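Local coordinates for protein 2,3-dehydroadipyl-CoA hydratase (Escherichia coli, PDB 4FZW) that catalyses the reversible hydration of 2,3-dehydroadipyl-CoA to 3-hydroxyadipyl-CoA in the bacterial breakdown of phenylacetate, at residues Q92-P97 with A207-L212; L113-D118 with Q145-S150; N27-A32 with L107-E112. All coordinates share one frame; numbering follows the deposited sequence.

Contact 1 of 3, residues Q92-P97 with A207-L212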
loop_
_atom_site.group_PDB
_atom_site.type_symbol
_atom_site.label_atom_id
_atom_site.label_comp_id
_atom_site.label_asym_id
_atom_site.label_seq_id
_atom_site.Cartn_x
_atom_site.Cartn_y
_atom_site.Cartn_z
ATOM N N GLN B 92 0.277 15.685 -14.584
ATOM C CA GLN B 92 1.129 14.750 -13.870
ATOM C C GLN B 92 1.543 13.546 -14.707
ATOM O O GLN B 92 2.516 12.883 -14.392
ATOM C CB GLN B 92 0.424 14.256 -12.607
ATOM C CG GLN B 92 0.937 12.904 -12.143
ATOM C CD GLN B 92 0.371 12.498 -10.820
ATOM O OE1 GLN B 92 0.978 12.756 -9.767
ATOM N NE2 GLN B 92 -0.804 11.843 -10.851
ATOM N N ALA B 93 0.804 13.259 -15.770
ATOM C CA ALA B 93 1.091 12.098 -16.597
ATOM C C ALA B 93 2.137 12.440 -17.652
ATOM O O ALA B 93 2.632 11.568 -18.369
ATOM C CB ALA B 93 -0.200 11.568 -17.239
ATOM N N PHE B 94 2.487 13.717 -17.738
ATOM C CA PHE B 94 3.567 14.121 -18.617
ATOM C C PHE B 94 4.775 13.248 -18.287
ATOM O O PHE B 94 5.186 13.157 -17.136
ATOM C CB PHE B 94 3.880 15.611 -18.447
ATOM C CG PHE B 94 5.040 16.095 -19.290
ATOM C CD1 PHE B 94 4.931 16.179 -20.669
ATOM C CD2 PHE B 94 6.231 16.472 -18.703
ATOM C CE1 PHE B 94 5.993 16.626 -21.450
ATOM C CE2 PHE B 94 7.305 16.925 -19.484
ATOM C CZ PHE B 94 7.180 17.004 -20.861
ATOM N N ASN B 95 5.332 12.596 -19.300
ATOM C CA ASN B 95 6.302 11.527 -19.082
ATOM C C ASN B 95 7.764 11.999 -19.126
ATOM O O ASN B 95 8.678 11.216 -18.877
ATOM C CB ASN B 95 6.062 10.404 -20.102
ATOM C CG ASN B 95 6.368 10.839 -21.546
ATOM O OD1 ASN B 95 6.368 12.023 -21.871
ATOM N ND2 ASN B 95 6.624 9.874 -22.408
ATOM N N LYS B 96 7.977 13.275 -19.456
ATOM C CA LYS B 96 9.330 13.837 -19.517
ATOM C C LYS B 96 9.656 14.749 -18.332
ATOM O O LYS B 96 8.755 15.265 -17.671
ATOM C CB LYS B 96 9.558 14.571 -20.837
ATOM C CG LYS B 96 9.457 13.667 -22.060
ATOM C CD LYS B 96 9.555 14.468 -23.352
ATOM C CE LYS B 96 9.116 13.610 -24.536
ATOM N NZ LYS B 96 9.327 14.287 -25.854
ATOM N N PRO B 97 10.954 14.923 -18.046
ATOM C CA PRO B 97 11.372 15.801 -16.941
ATOM C C PRO B 97 10.738 17.189 -17.003
ATOM O O PRO B 97 10.672 17.820 -18.058
ATOM C CB PRO B 97 12.882 15.883 -17.121
ATOM C CG PRO B 97 13.217 14.494 -17.651
ATOM C CD PRO B 97 12.081 14.149 -18.595
ATOM N N ALA B 207 12.583 6.570 -18.518
ATOM C CA ALA B 207 12.709 5.435 -17.599
ATOM C C ALA B 207 12.931 5.882 -16.147
ATOM O O ALA B 207 12.221 5.442 -15.241
ATOM C CB ALA B 207 13.843 4.509 -18.032
ATOM N N ALA B 208 13.932 6.726 -15.929
ATOM C CA ALA B 208 14.317 7.125 -14.585
ATOM C C ALA B 208 13.195 7.904 -13.922
ATOM O O ALA B 208 12.929 7.726 -12.726
ATOM C CB ALA B 208 15.575 7.967 -14.630
ATOM N N LYS B 209 12.542 8.771 -14.696
ATOM C CA LYS B 209 11.434 9.552 -14.164
ATOM C C LYS B 209 10.313 8.640 -13.681
ATOM O O LYS B 209 9.769 8.817 -12.587
ATOM C CB LYS B 209 10.889 10.545 -15.194
ATOM C CG LYS B 209 9.982 11.594 -14.559
ATOM C CD LYS B 209 9.186 12.401 -15.584
ATOM C CE LYS B 209 8.027 13.083 -14.878
ATOM N NZ LYS B 209 7.470 14.253 -15.604
ATOM N N GLN B 210 9.980 7.653 -14.507
ATOM C CA GLN B 210 8.892 6.722 -14.213
ATOM C C GLN B 210 9.150 5.994 -12.897
ATOM O O GLN B 210 8.265 5.905 -12.053
ATOM C CB GLN B 210 8.710 5.747 -15.370
ATOM C CG GLN B 210 7.534 4.776 -15.164
ATOM C CD GLN B 210 6.189 5.484 -14.996
ATOM O OE1 GLN B 210 6.098 6.715 -15.078
ATOM N NE2 GLN B 210 5.139 4.702 -14.759
ATOM N N ALA B 211 10.381 5.510 -12.723
ATOM C CA ALA B 211 10.831 4.972 -11.440
ATOM C C ALA B 211 10.626 5.945 -10.287
ATOM O O ALA B 211 10.244 5.525 -9.206
ATOM C CB ALA B 211 12.296 4.543 -11.505
ATOM N N LEU B 212 10.887 7.235 -10.507
ATOM C CA LEU B 212 10.687 8.223 -9.446
ATOM C C LEU B 212 9.207 8.436 -9.110
ATOM O O LEU B 212 8.852 8.537 -7.928
ATOM C CB LEU B 212 11.367 9.560 -9.775
ATOM C CG LEU B 212 12.898 9.588 -9.840
ATOM C CD1 LEU B 212 13.415 10.706 -10.777
ATOM C CD2 LEU B 212 13.515 9.691 -8.444
#

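Contact 2 of 3, residues L113-D118 with Q145-S150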
loop_
_atom_site.group_PDB
_atom_site.type_symbol
_atom_site.label_atom_id
_atom_site.label_comp_id
_atom_site.label_asym_id
_atom_site.label_seq_id
_atom_site.Cartn_x
_atom_site.Cartn_y
_atom_site.Cartn_z
ATOM N N LEU B 113 0.995 23.558 -8.578
ATOM C CA LEU B 113 1.664 23.375 -9.866
ATOM C C LEU B 113 3.128 23.015 -9.665
ATOM O O LEU B 113 3.589 21.997 -10.158
ATOM C CB LEU B 113 1.530 24.629 -10.731
ATOM C CG LEU B 113 2.163 24.597 -12.130
ATOM C CD1 LEU B 113 1.574 23.411 -12.959
ATOM C CD2 LEU B 113 2.000 25.931 -12.882
ATOM N N ALA B 114 3.849 23.842 -8.913
ATOM C CA ALA B 114 5.283 23.630 -8.675
ATOM C C ALA B 114 5.600 22.277 -8.001
ATOM O O ALA B 114 6.485 21.544 -8.438
ATOM C CB ALA B 114 5.855 24.799 -7.888
ATOM N N LEU B 115 4.854 21.953 -6.953
ATOM C CA LEU B 115 4.905 20.635 -6.344
ATOM C C LEU B 115 4.704 19.543 -7.393
ATOM O O LEU B 115 5.316 18.477 -7.315
ATOM C CB LEU B 115 3.836 20.509 -5.256
ATOM C CG LEU B 115 4.032 21.358 -3.997
ATOM C CD1 LEU B 115 2.725 21.568 -3.240
ATOM C CD2 LEU B 115 5.094 20.736 -3.101
ATOM N N LEU B 116 3.851 19.812 -8.376
ATOM C CA LEU B 116 3.579 18.834 -9.423
ATOM C C LEU B 116 4.821 18.543 -10.264
ATOM O O LEU B 116 4.957 17.451 -10.833
ATOM C CB LEU B 116 2.404 19.278 -10.303
ATOM C CG LEU B 116 1.853 18.317 -11.368
ATOM C CD1 LEU B 116 0.327 18.485 -11.575
ATOM C CD2 LEU B 116 2.616 18.485 -12.695
ATOM N N CYS B 117 5.732 19.510 -10.324
ATOM C CA CYS B 117 6.935 19.364 -11.142
ATOM C C CYS B 117 7.973 18.452 -10.476
ATOM O O CYS B 117 7.895 18.178 -9.274
ATOM C CB CYS B 117 7.526 20.738 -11.498
ATOM S SG CYS B 117 6.402 21.847 -12.406
ATOM N N ASP B 118 8.923 17.955 -11.255
ATOM C CA ASP B 118 9.859 16.972 -10.728
ATOM C C ASP B 118 10.898 17.692 -9.872
ATOM O O ASP B 118 11.372 17.184 -8.844
ATOM C CB ASP B 118 10.529 16.218 -11.881
ATOM C CG ASP B 118 9.516 15.567 -12.830
ATOM O OD1 ASP B 118 8.665 14.772 -12.358
ATOM O OD2 ASP B 118 9.558 15.862 -14.044
ATOM N N GLN B 145 -0.967 16.560 -0.315
ATOM C CA GLN B 145 -0.389 15.246 -0.539
ATOM C C GLN B 145 1.070 15.356 -0.903
ATOM O O GLN B 145 1.916 14.642 -0.364
ATOM C CB GLN B 145 -1.143 14.527 -1.668
ATOM C CG GLN B 145 -2.615 14.284 -1.362
ATOM C CD GLN B 145 -2.798 13.489 -0.095
ATOM O OE1 GLN B 145 -2.158 12.459 0.096
ATOM N NE2 GLN B 145 -3.640 13.991 0.802
ATOM N N ARG B 146 1.374 16.260 -1.822
ATOM C CA ARG B 146 2.725 16.344 -2.323
ATOM C C ARG B 146 3.655 17.102 -1.370
ATOM O O ARG B 146 4.833 16.772 -1.263
ATOM C CB ARG B 146 2.720 16.927 -3.721
ATOM C CG ARG B 146 2.523 15.867 -4.750
ATOM C CD ARG B 146 2.574 16.412 -6.141
ATOM N NE ARG B 146 1.263 16.896 -6.532
ATOM C CZ ARG B 146 0.557 16.398 -7.539
ATOM N NH1 ARG B 146 1.048 15.412 -8.269
ATOM N NH2 ARG B 146 -0.631 16.898 -7.824
ATOM N N LEU B 147 3.106 18.074 -0.651
ATOM C CA LEU B 147 3.904 18.889 0.246
ATOM C C LEU B 147 4.446 18.079 1.432
ATOM O O LEU B 147 5.651 18.140 1.755
ATOM C CB LEU B 147 3.108 20.118 0.719
ATOM C CG LEU B 147 3.877 21.151 1.558
ATOM C CD1 LEU B 147 5.204 21.546 0.897
ATOM C CD2 LEU B 147 3.028 22.375 1.816
ATOM N N ILE B 148 3.569 17.303 2.063
ATOM C CA ILE B 148 3.970 16.542 3.244
ATOM C C ILE B 148 5.010 15.487 2.865
ATOM O O ILE B 148 5.906 15.171 3.639
ATOM C CB ILE B 148 2.743 15.926 3.960
ATOM C CG1 ILE B 148 3.149 15.197 5.236
ATOM C CG2 ILE B 148 1.976 15.030 3.024
ATOM C CD1 ILE B 148 1.991 15.023 6.211
ATOM N N ARG B 149 4.900 14.970 1.647
ATOM C CA ARG B 149 5.832 13.961 1.159
ATOM C C ARG B 149 7.257 14.496 1.014
ATOM O O ARG B 149 8.215 13.725 1.011
ATOM C CB ARG B 149 5.313 13.311 -0.151
ATOM C CG ARG B 149 4.279 12.222 0.117
ATOM C CD ARG B 149 3.737 11.584 -1.166
ATOM N NE ARG B 149 2.879 10.431 -0.883
ATOM C CZ ARG B 149 1.599 10.511 -0.519
ATOM N NH1 ARG B 149 1.006 11.692 -0.394
ATOM N NH2 ARG B 149 0.906 9.406 -0.276
ATOM N N SER B 150 7.412 15.811 0.909
ATOM C CA SER B 150 8.752 16.364 0.705
ATOM C C SER B 150 9.243 17.322 1.792
ATOM O O SER B 150 10.405 17.641 1.800
ATOM C CB SER B 150 8.868 17.026 -0.670
ATOM O OG SER B 150 8.109 18.218 -0.737
#

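Contact 3 of 3, residues N27-A32 with L107-E112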
loop_
_atom_site.group_PDB
_atom_site.type_symbol
_atom_site.label_atom_id
_atom_site.label_comp_id
_atom_site.label_asym_id
_atom_site.label_seq_id
_atom_site.Cartn_x
_atom_site.Cartn_y
_atom_site.Cartn_z
ATOM N N ASN B 27 -0.927 35.864 -12.867
ATOM C CA ASN B 27 -0.675 34.534 -13.403
ATOM C C ASN B 27 -1.594 33.465 -12.813
ATOM O O ASN B 27 -1.272 32.274 -12.835
ATOM C CB ASN B 27 0.798 34.161 -13.236
ATOM C CG ASN B 27 1.655 34.699 -14.361
ATOM O OD1 ASN B 27 1.144 35.271 -15.319
ATOM N ND2 ASN B 27 2.958 34.520 -14.255
ATOM N N ALA B 28 -2.747 33.893 -12.298
ATOM C CA ALA B 28 -3.747 32.951 -11.800
ATOM C C ALA B 28 -4.033 31.875 -12.839
ATOM O O ALA B 28 -4.149 32.167 -14.032
ATOM C CB ALA B 28 -5.036 33.671 -11.421
ATOM N N LEU B 29 -4.158 30.633 -12.381
ATOM C CA LEU B 29 -4.431 29.513 -13.274
ATOM C C LEU B 29 -5.872 29.508 -13.702
ATOM O O LEU B 29 -6.752 29.141 -12.951
ATOM C CB LEU B 29 -4.060 28.185 -12.615
ATOM C CG LEU B 29 -2.555 28.024 -12.415
ATOM C CD1 LEU B 29 -2.256 26.720 -11.718
ATOM C CD2 LEU B 29 -1.867 28.083 -13.759
ATOM N N ASN B 30 -6.104 29.956 -14.922
ATOM C CA ASN B 30 -7.419 29.828 -15.545
ATOM C C ASN B 30 -7.733 28.390 -15.925
ATOM O O ASN B 30 -6.834 27.568 -16.138
ATOM C CB ASN B 30 -7.512 30.675 -16.820
ATOM C CG ASN B 30 -8.218 31.979 -16.596
ATOM O OD1 ASN B 30 -8.789 32.209 -15.533
ATOM N ND2 ASN B 30 -8.219 32.835 -17.616
ATOM N N ASN B 31 -9.018 28.105 -16.041
ATOM C CA ASN B 31 -9.449 26.894 -16.696
ATOM C C ASN B 31 -8.830 26.799 -18.087
ATOM O O ASN B 31 -8.237 25.783 -18.463
ATOM C CB ASN B 31 -10.962 26.905 -16.815
ATOM C CG ASN B 31 -11.593 25.627 -16.323
ATOM O OD1 ASN B 31 -11.087 24.529 -16.564
ATOM N ND2 ASN B 31 -12.717 25.763 -15.620
ATOM N N ALA B 32 -8.976 27.872 -18.854
ATOM C CA ALA B 32 -8.401 27.920 -20.187
ATOM C C ALA B 32 -6.887 27.789 -20.124
ATOM O O ALA B 32 -6.317 27.066 -20.925
ATOM C CB ALA B 32 -8.807 29.180 -20.899
ATOM N N LEU B 107 1.463 30.630 -4.987
ATOM C CA LEU B 107 0.454 30.426 -3.938
ATOM C C LEU B 107 -0.705 29.581 -4.452
ATOM O O LEU B 107 -1.039 29.653 -5.633
ATOM C CB LEU B 107 -0.062 31.770 -3.424
ATOM C CG LEU B 107 0.993 32.776 -2.967
ATOM C CD1 LEU B 107 0.321 34.107 -2.731
ATOM C CD2 LEU B 107 1.704 32.317 -1.712
ATOM N N GLY B 108 -1.322 28.797 -3.568
ATOM C CA GLY B 108 -2.446 27.938 -3.951
ATOM C C GLY B 108 -2.136 27.030 -5.136
ATOM O O GLY B 108 -1.206 26.224 -5.076
ATOM N N ALA B 109 -2.882 27.180 -6.226
ATOM C CA ALA B 109 -2.674 26.346 -7.410
ATOM C C ALA B 109 -1.246 26.507 -7.938
ATOM O O ALA B 109 -0.666 25.562 -8.527
ATOM C CB ALA B 109 -3.675 26.703 -8.484
ATOM N N GLY B 110 -0.696 27.712 -7.743
ATOM C CA GLY B 110 0.669 27.986 -8.119
ATOM C C GLY B 110 1.666 27.119 -7.356
ATOM O O GLY B 110 2.595 26.558 -7.946
ATOM N N CYS B 111 1.495 27.011 -6.042
ATOM C CA CYS B 111 2.356 26.131 -5.284
ATOM C C CYS B 111 2.115 24.705 -5.743
ATOM O O CYS B 111 3.071 23.974 -5.997
ATOM C CB CYS B 111 2.093 26.253 -3.794
ATOM S SG CYS B 111 3.190 25.237 -2.795
ATOM N N GLU B 112 0.834 24.324 -5.855
ATOM C CA GLU B 112 0.435 22.979 -6.298
ATOM C C GLU B 112 1.020 22.614 -7.640
ATOM O O GLU B 112 1.507 21.507 -7.810
ATOM C CB GLU B 112 -1.094 22.812 -6.297
ATOM C CG GLU B 112 -1.608 22.665 -4.889
ATOM C CD GLU B 112 -3.084 22.805 -4.770
ATOM O OE1 GLU B 112 -3.697 23.536 -5.580
ATOM O OE2 GLU B 112 -3.635 22.176 -3.839
#

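Contact 1 of 3, residues Q92-P97 with A207-L212
K209 reaches out of helix 202-214 and plants its ammonium group among the backbone carbonyls of the loop 92-97. The surer of two hydrogen bonds runs from NZ of K209 to O of F94 at 3.0 Å, the donor arriving from above the carbonyl plane with a C=O...N angle of 136°. A second, to K96 O, is less certain because that oxygen is poorly placed in the model. D118 adds a salt bridge to the same nitrogen, which would offset the burial of the charge.

The lysine's methylenes run along the polar backbone of the loop. CG stands anti to the backbone N (chi1 -166°) and the later torsions are all extended, carrying the chain straight across the gap. On the way, CD of K209 lies 3.5 Å from O of N95, a van der Waals contact, and 3.9 Å from N of P97. At the far end the F94 side chain lies roughly perpendicular to the lysine, its CD2 4.0 Å from K209 NZ.

The loop leads from helix 84-92 into strand 98-102, and P97 pairs through its backbone with C53 of strand 52-56. F94 packs on L41 and A44 of helix 31-46, while A207 and A208 of helix 202-214 meet M138 and V160 of a second subunit.

Contact 2 of 3, residues L113-D118 with Q145-S150
L115 and R146 face each other where the last turn of helix 109-116 meets the first turn of helix 146-162, and no hydrogen bond joins the two segments.

Apolar packing comes first. CD2 of L115 rests 4.0 Å from CA of L147 and a similar distance from that residue's CD1, the two leucine side chains meeting at a slant. L147 turns its CG anti to the backbone N (chi1 -174°), which brings its CD1 methyl up to L115. Beside this pair, CB of L115 and CB of R146 approach to 4.1 Å.

The arginine supplies the rest. Its CD lies 3.6 Å from O of L115, and a bend at chi3 (-86°) swings the guanidinium alongside L116, whose side chain runs the same way. CA of L116 sits over one face of the guanidinium, off toward its rim, while CD1 of L116 is 4.2 Å from NH2 of R146. The same NH2 also bonds A141 O, a partner outside the two segments, which probably helps to hold the group against the leucine.

Within 145-150, NH1 of R149 reaches back to Q145, bonding its O at 3.1 Å and its OE1 at 3.3 Å, both acceptors lying near the guanidinium plane.

L116 continues onto W88 and L91 of helix 84-92 and onto L98 of strand 98-102. K153 of a second subunit bonds L115 O and C117 O, and Q145 NE2 bonds A211 O of a third, placing this helix pair beside subunit interfaces.

Contact 3 of 3, residues N27-A32 with L107-E112
L29 extends one methyl toward A109, in the first turn of helix 109-116, and that leucine-alanine touch is the heart of the contact. CG of L29 is anti to its carbonyl carbon (chi1 -68°), and CD1 is anti to CA (chi2 178°), which makes CD1 the outstretched end of the side chain. It reaches CB of A109 at 3.5 Å, lies 3.7 Å from O of the same residue and passes 4.4 Å from N of G110. W88 of helix 84-92 packs on both L29 and A109.

G108, at the N-cap position, has a positive phi, which turns the chain from strand 105-107 into the helix, and E112 N bonds G108 O at 2.9 Å. The E112 side chain is stretched as far as its carboxylate, CD lying anti to CA (chi2 167°). This carries OE2 to the backbone N of A141 and G143, while OE1 makes a weak bond to a glycerol, probably from the crystallisation liquor, that also lies near A109. On the other segment, L29 pairs through its backbone with G65, and R84 bonds its O.

Since no hydrogen bond crosses and the closest touch is methyl to methyl, the interaction is mainly dispersive and little directed. In crotonase relatives the amino end of this helix helps to form the oxyanion hole; here L29 probably lies along the wall of the corresponding pocket.

Along the chain, contact 3 closes before contact 2 opens, and contact 2 is nested inside the long loop that contact 1 closes; contacts 1 and 3 interleave. Helix 109-116 joins contacts 2 and 3, its first turn serving one and its last turn the other, with centres 14 Å apart. Contact 2 is equally far from contact 1, but those two touch directly: besides the lysine-aspartate salt bridge, Q92 OE1 packs 3.1 Å from R146 NH1. Contacts 1 and 3, about 22 Å apart by centres, lie on opposite sides of the chain's centre. The three thus span the crotonase fold from the probable pocket side to the subunit interfaces bordered by contacts 1 and 2.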